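PDB 4ZSF: BsaWI endonuclease from Geobacillus stearothermophilus, which binds DNA as a restriction endonuclease of the PD-(D/E)XK class and probably cuts it by metal-dependent hydrolysis. Local coordinates for residues Asp145-Val150 with Phe159-Ser164; Ser189-Leu194 with His221-Phe226; Arg234-Asp239 with Glu266-Gln271. One frame throughout, in Å; residues are numbered along the deposited sequence. Where two conformers were deposited one is given.

Interaction 1. Residues Asp145-Val150 with Phe159-Ser164; sequences DLYITV and FGCIQS
Ile148 lays its CG2 methyl over one face of the Phe159 ring, 4.0 Å from the ring centroid and 19° off the normal, a CH-pi contact. The ring gets there because Phe159 CG stands between its backbone N and carbonyl carbon (chi1 69°), which swings the aromatic group across to the opposite strand. CG1 of Ile148 meets the ring atom Phe159 CE1 at 3.7 Å, and Val150 CG1 packs on Phe159 CD1, its side chain nearly perpendicular to that of Phe159. An alanine in place of Phe159 is likely to leave Ile148 CG2 and Val150 CG1 without their aromatic partner and open a gap toward helix 243-258. Gly160 leaves room for Ile148 CG2, which lies 3.5 Å from Gly160 CA; a CB there would collide with that methyl. On the other face of the sheet, Cys161 SG approaches Tyr147 CE1 obliquely at 3.9 Å, a sulfur-aromatic contact under helix 129-140.

The backbones form an antiparallel beta hairpin within the mixed sheet of this PD-(D/E)XK nuclease, with a classic beta bulge toward each end. In one, Phe159 and Gly160 both face Ile148 O, Phe159 N at 3.0 Å and Gly160 N in a weak bond. In the other, Ile162 O accepts from both Asp145 N and Leu146 N.

Past this second bulge lies the polar edge. Asp145 OD2 receives Ser164 N at 2.7 Å through its anti lone pair, with an almost straight N-H...O angle of 172°, and it also forms a salt bridge with Lys165.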
loop_
_atom_site.group_PDB
_atom_site.type_symbol
_atom_site.label_atom_id
_atom_site.label_comp_id
_atom_site.label_asym_id
_atom_site.label_seq_id
_atom_site.Cartn_x
_atom_site.Cartn_y
_atom_site.Cartn_z
ATOM N N ASP A 145 -14.038 4.611 8.255
ATOM C CA ASP A 145 -14.255 3.229 8.680
ATOM C C ASP A 145 -15.691 3.059 9.189
ATOM O O ASP A 145 -16.353 2.055 8.951
ATOM C CB ASP A 145 -13.236 2.921 9.775
ATOM C CG ASP A 145 -11.805 3.040 9.241
ATOM O OD1 ASP A 145 -11.528 2.423 8.166
ATOM O OD2 ASP A 145 -10.988 3.787 9.824
ATOM N N LEU A 146 -16.184 4.100 9.846
ATOM C CA LEU A 146 -17.476 4.057 10.492
ATOM C C LEU A 146 -18.215 5.375 10.258
ATOM O O LEU A 146 -17.584 6.407 10.045
ATOM C CB LEU A 146 -17.310 3.867 11.991
ATOM C CG LEU A 146 -16.591 2.588 12.438
ATOM C CD1 LEU A 146 -16.327 2.620 13.999
ATOM C CD2 LEU A 146 -17.543 1.460 12.084
ATOM N N TYR A 147 -19.535 5.343 10.349
ATOM C CA TYR A 147 -20.351 6.555 10.287
ATOM C C TYR A 147 -21.303 6.561 11.485
ATOM O O TYR A 147 -21.599 5.486 12.054
ATOM C CB TYR A 147 -21.153 6.620 8.994
ATOM C CG TYR A 147 -20.262 6.825 7.789
ATOM C CD1 TYR A 147 -19.925 8.104 7.379
ATOM C CD2 TYR A 147 -19.701 5.730 7.129
ATOM C CE1 TYR A 147 -19.100 8.301 6.252
ATOM C CE2 TYR A 147 -18.852 5.899 6.009
ATOM C CZ TYR A 147 -18.557 7.201 5.594
ATOM O OH TYR A 147 -17.769 7.420 4.450
ATOM N N ILE A 148 -21.798 7.737 11.870
ATOM C CA ILE A 148 -22.738 7.735 13.007
ATOM C C ILE A 148 -23.979 8.512 12.607
ATOM O O ILE A 148 -23.895 9.573 11.934
ATOM C CB ILE A 148 -22.077 8.258 14.302
ATOM C CG1 ILE A 148 -23.051 8.192 15.502
ATOM C CG2 ILE A 148 -21.454 9.687 14.131
ATOM C CD1 ILE A 148 -22.314 8.406 16.903
ATOM N N THR A 149 -25.142 8.027 13.052
ATOM C CA THR A 149 -26.401 8.646 12.693
ATOM C C THR A 149 -27.208 9.044 13.895
ATOM O O THR A 149 -26.968 8.533 15.027
ATOM C CB THR A 149 -27.312 7.704 11.884
ATOM O OG1 THR A 149 -27.739 6.626 12.727
ATOM C CG2 THR A 149 -26.613 7.129 10.653
ATOM N N VAL A 150 -28.185 9.914 13.658
ATOM C CA VAL A 150 -29.118 10.325 14.726
ATOM C C VAL A 150 -30.524 10.304 14.146
ATOM O O VAL A 150 -30.705 10.613 12.958
ATOM C CB VAL A 150 -28.797 11.728 15.273
ATOM C CG1 VAL A 150 -28.923 12.794 14.131
ATOM C CG2 VAL A 150 -29.724 12.052 16.422
ATOM N N PHE A 159 -24.549 12.172 10.686
ATOM C CA PHE A 159 -24.005 13.489 11.091
ATOM C C PHE A 159 -22.487 13.398 11.350
ATOM O O PHE A 159 -21.853 14.436 11.579
ATOM C CB PHE A 159 -24.714 14.025 12.349
ATOM C CG PHE A 159 -24.409 13.234 13.660
ATOM C CD1 PHE A 159 -25.182 12.122 14.023
ATOM C CD2 PHE A 159 -23.340 13.627 14.503
ATOM C CE1 PHE A 159 -24.895 11.390 15.240
ATOM C CE2 PHE A 159 -23.094 12.977 15.678
ATOM C CZ PHE A 159 -23.811 11.869 16.046
ATOM N N GLY A 160 -21.912 12.183 11.392
ATOM C CA GLY A 160 -20.496 12.120 11.732
ATOM C C GLY A 160 -19.755 11.039 10.949
ATOM O O GLY A 160 -20.379 10.039 10.521
ATOM N N CYS A 161 -18.461 11.295 10.718
ATOM C CA CYS A 161 -17.540 10.419 9.985
ATOM C C CYS A 161 -16.427 10.034 10.964
ATOM O O CYS A 161 -15.884 10.892 11.680
ATOM C CB CYS A 161 -16.928 11.194 8.806
ATOM S SG CYS A 161 -18.140 11.791 7.619
ATOM N N ILE A 162 -16.094 8.753 11.018
ATOM C CA ILE A 162 -15.203 8.239 12.039
ATOM C C ILE A 162 -14.084 7.394 11.426
ATOM O O ILE A 162 -14.335 6.470 10.621
ATOM C CB ILE A 162 -15.997 7.327 13.031
ATOM C CG1 ILE A 162 -17.128 8.135 13.710
ATOM C CG2 ILE A 162 -15.031 6.632 14.026
ATOM C CD1 ILE A 162 -18.233 7.179 14.294
ATOM N N GLN A 163 -12.849 7.700 11.811
ATOM C CA GLN A 163 -11.679 6.874 11.427
ATOM C C GLN A 163 -11.335 6.012 12.602
ATOM O O GLN A 163 -11.260 6.506 13.700
ATOM C CB GLN A 163 -10.520 7.746 11.048
ATOM C CG GLN A 163 -10.872 8.569 9.745
ATOM C CD GLN A 163 -9.817 9.618 9.403
ATOM O OE1 GLN A 163 -9.017 10.021 10.249
ATOM N NE2 GLN A 163 -9.774 10.003 8.144
ATOM N N SER A 164 -11.131 4.710 12.409
ATOM C CA SER A 164 -10.902 3.893 13.604
ATOM C C SER A 164 -9.723 3.007 13.352
ATOM O O SER A 164 -9.905 2.004 12.676
ATOM C CB SER A 164 -12.144 3.048 13.967
ATOM O OG SER A 164 -12.360 1.985 13.035
#

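Interaction 2. Residues Ser189-Leu194 with His221-Phe226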
loop_
_atom_site.group_PDB
_atom_site.type_symbol
_atom_site.label_atom_id
_atom_site.label_comp_id
_atom_site.label_asym_id
_atom_site.label_seq_id
_atom_site.Cartn_x
_atom_site.Cartn_y
_atom_site.Cartn_z
ATOM N N SER A 189 -16.201 15.069 12.700
ATOM C CA SER A 189 -15.162 14.208 12.144
ATOM C C SER A 189 -14.237 13.779 13.266
ATOM O O SER A 189 -13.556 14.606 13.873
ATOM C CB SER A 189 -14.354 14.926 11.038
ATOM O OG SER A 189 -13.363 14.045 10.529
ATOM N N VAL A 190 -14.233 12.494 13.576
ATOM C CA VAL A 190 -13.408 12.074 14.708
ATOM C C VAL A 190 -12.598 10.837 14.424
ATOM O O VAL A 190 -12.795 10.170 13.399
ATOM C CB VAL A 190 -14.285 11.810 15.985
ATOM C CG1 VAL A 190 -14.951 13.120 16.445
ATOM C CG2 VAL A 190 -15.318 10.718 15.700
ATOM N N ALA A 191 -11.653 10.545 15.328
ATOM C CA ALA A 191 -10.835 9.339 15.151
ATOM C C ALA A 191 -10.828 8.587 16.463
ATOM O O ALA A 191 -10.850 9.228 17.534
ATOM C CB ALA A 191 -9.457 9.697 14.779
ATOM N N ILE A 192 -10.769 7.251 16.391
ATOM C CA ILE A 192 -10.681 6.397 17.602
ATOM C C ILE A 192 -9.435 5.603 17.383
ATOM O O ILE A 192 -9.289 4.973 16.306
ATOM C CB ILE A 192 -11.934 5.513 17.709
ATOM C CG1 ILE A 192 -13.146 6.412 18.015
ATOM C CG2 ILE A 192 -11.773 4.440 18.836
ATOM C CD1 ILE A 192 -14.527 5.684 17.946
ATOM N N CYS A 193 -8.540 5.629 18.376
ATOM C CA CYS A 193 -7.177 5.115 18.271
ATOM C C CYS A 193 -6.827 4.099 19.360
ATOM O O CYS A 193 -7.018 4.397 20.551
ATOM C CB CYS A 193 -6.191 6.283 18.378
ATOM S SG CYS A 193 -6.248 7.458 17.108
ATOM N N LEU A 194 -6.247 2.943 18.996
ATOM C CA LEU A 194 -5.864 1.993 19.982
ATOM C C LEU A 194 -4.658 2.363 20.793
ATOM O O LEU A 194 -4.581 2.101 22.011
ATOM C CB LEU A 194 -5.628 0.661 19.248
ATOM C CG LEU A 194 -5.561 -0.545 20.134
ATOM C CD1 LEU A 194 -6.753 -0.501 21.087
ATOM C CD2 LEU A 194 -5.620 -1.724 19.213
ATOM N N HIS A 221 -12.307 17.015 14.916
ATOM C CA HIS A 221 -13.038 17.598 16.026
ATOM C C HIS A 221 -12.568 16.994 17.331
ATOM O O HIS A 221 -12.530 17.658 18.375
ATOM C CB HIS A 221 -14.565 17.379 15.859
ATOM C CG HIS A 221 -15.136 18.251 14.787
ATOM N ND1 HIS A 221 -15.789 17.756 13.687
ATOM C CD2 HIS A 221 -15.123 19.604 14.640
ATOM C CE1 HIS A 221 -16.182 18.755 12.920
ATOM N NE2 HIS A 221 -15.770 19.893 13.463
ATOM N N GLY A 222 -12.245 15.718 17.264
ATOM C CA GLY A 222 -11.880 15.008 18.483
ATOM C C GLY A 222 -11.162 13.708 18.099
ATOM O O GLY A 222 -11.464 13.084 17.079
ATOM N N MET A 223 -10.220 13.331 18.949
ATOM C CA MET A 223 -9.452 12.110 18.802
ATOM C C MET A 223 -9.678 11.358 20.120
ATOM O O MET A 223 -9.502 11.961 21.196
ATOM C CB MET A 223 -7.974 12.452 18.560
ATOM C CG MET A 223 -7.038 11.289 18.740
ATOM S SD MET A 223 -7.166 10.150 17.339
ATOM C CE MET A 223 -6.416 11.118 16.021
ATOM N N TYR A 224 -10.112 10.095 20.049
ATOM C CA TYR A 224 -10.423 9.324 21.283
ATOM C C TYR A 224 -9.440 8.207 21.378
ATOM O O TYR A 224 -9.393 7.400 20.453
ATOM C CB TYR A 224 -11.877 8.786 21.224
ATOM C CG TYR A 224 -12.793 9.987 21.113
ATOM C CD1 TYR A 224 -13.069 10.556 19.895
ATOM C CD2 TYR A 224 -13.293 10.586 22.257
ATOM C CE1 TYR A 224 -13.857 11.727 19.773
ATOM C CE2 TYR A 224 -14.089 11.725 22.187
ATOM C CZ TYR A 224 -14.388 12.282 20.928
ATOM O OH TYR A 224 -15.125 13.464 20.871
ATOM N N VAL A 225 -8.606 8.210 22.413
ATOM C CA VAL A 225 -7.492 7.258 22.479
ATOM C C VAL A 225 -7.695 6.307 23.645
ATOM O O VAL A 225 -8.019 6.769 24.752
ATOM C CB VAL A 225 -6.107 8.008 22.673
ATOM C CG1 VAL A 225 -4.910 6.979 22.714
ATOM C CG2 VAL A 225 -5.951 9.073 21.605
ATOM N N PHE A 226 -7.477 4.995 23.410
ATOM C CA PHE A 226 -7.521 4.027 24.516
ATOM C C PHE A 226 -6.297 4.159 25.439
ATOM O O PHE A 226 -5.324 3.455 25.322
ATOM C CB PHE A 226 -7.624 2.611 23.966
ATOM C CG PHE A 226 -8.981 2.266 23.447
ATOM C CD1 PHE A 226 -9.900 1.614 24.273
ATOM C CD2 PHE A 226 -9.340 2.503 22.156
ATOM C CE1 PHE A 226 -11.152 1.270 23.815
ATOM C CE2 PHE A 226 -10.614 2.148 21.686
ATOM C CZ PHE A 226 -11.524 1.533 22.552
#
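Ala191 and Tyr224 meet through the 2.8 Å bond from Tyr224 N to Ala191 O, one rung of a parallel ladder. Ala191 N to Gly222 O, Cys193 N to Tyr224 O and Phe226 N to Cys193 O continue it, the last at 3.0 Å and nearly straight (169°). The axes of the two short strands lie 10° apart, and the regular pairing runs from Ala191 with Met223 to Cys193 with Val225. At the N-terminal end His221 grips Ser189 twice. Its N donates to Ser189 O at 2.9 Å, and its ND1 accepts Ser189 N at 2.9 Å, the donor only 6° out of the ring plane. With His221 N holding that carbonyl, Gly222 N is left buried without a partner.

Side chains fill both faces. On one, Val190 CG1 reaches the edge of the Tyr224 ring at CE1 (3.8 Å), while Ile192 CG2 lies 3.8 Å from Phe226 CE2. On the other, Ala191 CB packs near Met223 SD, though Met223 adopts two conformers and this contact is doubtful. Gly222 carries no CB, which would otherwise collide with the Tyr224 hydroxyl.

Further out, Tyr224 OH is hydrogen-bonded to His248, and Ile192 and Phe226 are backed by Ile95 of helix 70-103. Phe226 and Leu194 also touch the second subunit, at its Ala49 and Trp53 respectively. The strands are the two arms of a beta-alpha-beta crossover that passes through helix 202-209.

Since His221 ND1 acts as acceptor and NE2 is bonded to Asn264 O, the imidazole is probably neutral, with its proton on NE2.

Interaction 3. Residues Arg234-Asp239 with Glu266-Gln271. With CA (calcium ion), chain F.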
loop_
_atom_site.group_PDB
_atom_site.type_symbol
_atom_site.label_atom_id
_atom_site.label_comp_id
_atom_site.label_asym_id
_atom_site.label_seq_id
_atom_site.Cartn_x
_atom_site.Cartn_y
_atom_site.Cartn_z
ATOM N N ARG A 234 -8.135 18.455 22.155
ATOM C CA ARG A 234 -9.128 17.590 21.469
ATOM C C ARG A 234 -8.716 16.134 21.488
ATOM O O ARG A 234 -9.349 15.316 20.819
ATOM C CB ARG A 234 -9.304 18.036 20.006
ATOM C CG ARG A 234 -9.824 19.485 19.877
ATOM C CD ARG A 234 -9.641 19.940 18.400
ATOM N NE ARG A 234 -10.171 21.283 18.115
ATOM C CZ ARG A 234 -11.446 21.576 17.838
ATOM N NH1 ARG A 234 -12.382 20.619 17.815
ATOM N NH2 ARG A 234 -11.769 22.870 17.600
ATOM N N ILE A 235 -7.691 15.803 22.282
ATOM C CA ILE A 235 -7.260 14.406 22.407
ATOM C C ILE A 235 -7.792 13.866 23.723
ATOM O O ILE A 235 -7.320 14.261 24.806
ATOM C CB ILE A 235 -5.775 14.268 22.376
ATOM C CG1 ILE A 235 -5.229 14.829 21.014
ATOM C CG2 ILE A 235 -5.409 12.836 22.489
ATOM C CD1 ILE A 235 -3.695 15.009 21.032
ATOM N N TYR A 236 -8.806 13.029 23.632
ATOM C CA TYR A 236 -9.537 12.575 24.810
ATOM C C TYR A 236 -9.310 11.107 25.185
ATOM O O TYR A 236 -9.194 10.281 24.285
ATOM C CB TYR A 236 -11.039 12.697 24.538
ATOM C CG TYR A 236 -11.469 14.080 24.112
ATOM C CD1 TYR A 236 -11.611 15.116 25.055
ATOM C CD2 TYR A 236 -11.780 14.340 22.777
ATOM C CE1 TYR A 236 -12.037 16.390 24.660
ATOM C CE2 TYR A 236 -12.209 15.615 22.376
ATOM C CZ TYR A 236 -12.360 16.615 23.341
ATOM O OH TYR A 236 -12.787 17.877 22.901
ATOM N N PRO A 237 -9.278 10.780 26.492
ATOM C CA PRO A 237 -9.112 9.390 26.904
ATOM C C PRO A 237 -10.426 8.618 26.848
ATOM O O PRO A 237 -11.501 9.165 27.212
ATOM C CB PRO A 237 -8.595 9.478 28.349
ATOM C CG PRO A 237 -9.206 10.796 28.888
ATOM C CD PRO A 237 -9.250 11.727 27.614
ATOM N N ILE A 238 -10.338 7.356 26.404
ATOM C CA ILE A 238 -11.482 6.445 26.490
ATOM C C ILE A 238 -11.014 5.088 26.943
ATOM O O ILE A 238 -9.800 4.777 26.932
ATOM C CB ILE A 238 -12.234 6.274 25.134
ATOM C CG1 ILE A 238 -11.225 5.919 24.030
ATOM C CG2 ILE A 238 -13.106 7.534 24.772
ATOM C CD1 ILE A 238 -11.948 5.444 22.701
ATOM N N ASP A 239 -11.953 4.274 27.417
ATOM C CA ASP A 239 -11.686 2.875 27.640
ATOM C C ASP A 239 -12.857 2.132 26.986
ATOM O O ASP A 239 -13.539 2.699 26.098
ATOM C CB ASP A 239 -11.548 2.521 29.118
ATOM C CG ASP A 239 -12.832 2.763 29.890
ATOM O OD1 ASP A 239 -13.902 3.057 29.301
ATOM O OD2 ASP A 239 -12.751 2.542 31.088
ATOM N N GLU A 266 -13.922 24.564 13.661
ATOM C CA GLU A 266 -13.822 25.262 14.921
ATOM C C GLU A 266 -14.646 24.608 16.012
ATOM O O GLU A 266 -14.368 24.791 17.217
ATOM C CB GLU A 266 -14.284 26.733 14.775
ATOM C CG GLU A 266 -13.425 27.509 13.808
ATOM C CD GLU A 266 -13.939 28.929 13.675
ATOM O OE1 GLU A 266 -13.604 29.763 14.559
ATOM O OE2 GLU A 266 -14.654 29.210 12.698
ATOM N N TRP A 267 -15.644 23.837 15.606
ATOM C CA TRP A 267 -16.550 23.225 16.589
ATOM C C TRP A 267 -15.745 22.374 17.582
ATOM O O TRP A 267 -14.834 21.634 17.204
ATOM C CB TRP A 267 -17.606 22.353 15.911
ATOM C CG TRP A 267 -18.631 21.768 16.886
ATOM C CD1 TRP A 267 -19.838 22.346 17.220
ATOM C CD2 TRP A 267 -18.532 20.562 17.645
ATOM N NE1 TRP A 267 -20.501 21.541 18.137
ATOM C CE2 TRP A 267 -19.723 20.436 18.401
ATOM C CE3 TRP A 267 -17.562 19.539 17.725
ATOM C CZ2 TRP A 267 -19.979 19.333 19.258
ATOM C CZ3 TRP A 267 -17.815 18.412 18.586
ATOM C CH2 TRP A 267 -19.013 18.324 19.320
ATOM N N LYS A 268 -16.067 22.475 18.863
ATOM C CA LYS A 268 -15.431 21.603 19.825
ATOM C C LYS A 268 -16.444 21.222 20.908
ATOM O O LYS A 268 -17.245 22.063 21.280
ATOM C CB LYS A 268 -14.210 22.340 20.433
ATOM C CG LYS A 268 -13.523 21.498 21.527
ATOM C CD LYS A 268 -12.181 22.107 21.988
ATOM C CE LYS A 268 -11.672 21.469 23.343
ATOM N NZ LYS A 268 -10.475 22.210 23.883
ATOM N N ALA A 269 -16.402 19.983 21.406
ATOM C CA ALA A 269 -17.348 19.529 22.410
ATOM C C ALA A 269 -17.153 20.259 23.733
ATOM O O ALA A 269 -16.024 20.643 24.060
ATOM C CB ALA A 269 -17.171 18.032 22.625
ATOM N N GLY A 270 -18.239 20.459 24.477
ATOM C CA GLY A 270 -18.131 20.854 25.870
ATOM C C GLY A 270 -17.847 22.313 26.101
ATOM O O GLY A 270 -17.399 22.672 27.214
ATOM N N GLN A 271 -18.112 23.155 25.107
ATOM C CA GLN A 271 -17.749 24.586 25.199
ATOM C C GLN A 271 -18.937 25.504 25.535
ATOM O O GLN A 271 -18.762 26.736 25.687
ATOM C CB GLN A 271 -17.119 25.077 23.887
ATOM C CG GLN A 271 -15.944 24.238 23.436
ATOM C CD GLN A 271 -14.843 24.161 24.494
ATOM O OE1 GLN A 271 -14.212 25.186 24.814
ATOM N NE2 GLN A 271 -14.600 22.957 25.054
HETATM CA CA CA F . -13.203 3.990 32.833
HETATM O O HOH W 1 -14.283 18.013 20.566
HETATM O O HOH W 2 -13.839 19.257 24.981
HETATM O O HOH W 3 -15.533 3.603 32.086
HETATM O O HOH W 4 -13.929 1.702 34.100
#
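Arg234 supplies the direct hydrogen bonds to the 266-271 loop. Its NH1 donates to Trp267 O at 2.7 Å (167°), with the acceptor in the guanidinium plane, while NH2 adds weak bonds to Glu266 O and Trp267 O. NH1 has a second carbonyl partner in His221 O, so the group bridges the 266-271 loop to the backbone of His221.

Van der Waals packing comes from the methylenes of Lys268. Its CB lies over one face of the Arg234 guanidinium, 3.6 Å from NH1, and its CE is 3.8 Å from Tyr236 OH. Lys268 CG points anti to its own backbone N (chi1 177°) and the chain stays extended, which carries NZ along to a salt bridge with Asp233.

Two waters span the rest: each is bonded to Tyr236 OH, one accepting from Ala269 N and the other donating to Ala269 O.

At the far end of the 234-239 segment, Asp239 OD2 binds a calcium ion at 2.3 Å, and two waters also coordinate the metal.

Strand 235-238, outermost within this chain, lies beside strand 222-226. Ile235 rests on helix 202-209, and Tyr236 and Ala269 both touch helix 243-258.

In the fold
Followed from the N terminus, the three contacts come in series, none nesting within or crossing another. Interaction 1 closes the short hairpin turn between strands 146-152 and 155-165. Interaction 2 then closes a 26-residue excursion through helix 202-209, and interaction 3 another of 26 residues, through helix 243-258, returning the C-terminal loop to strand 235-238. All of them reach one mixed sheet. Strand 155-165 lies alongside strand 188-193, with Gln163 O about 2.8 Å from Ile192 N, joining interactions 1 and 2. Strand 222-226 adjoins strand 235-238 through Met223 O and Tyr236 N, also 2.8 Å apart, joining interactions 2 and 3. Interactions 1 and 3 do not touch.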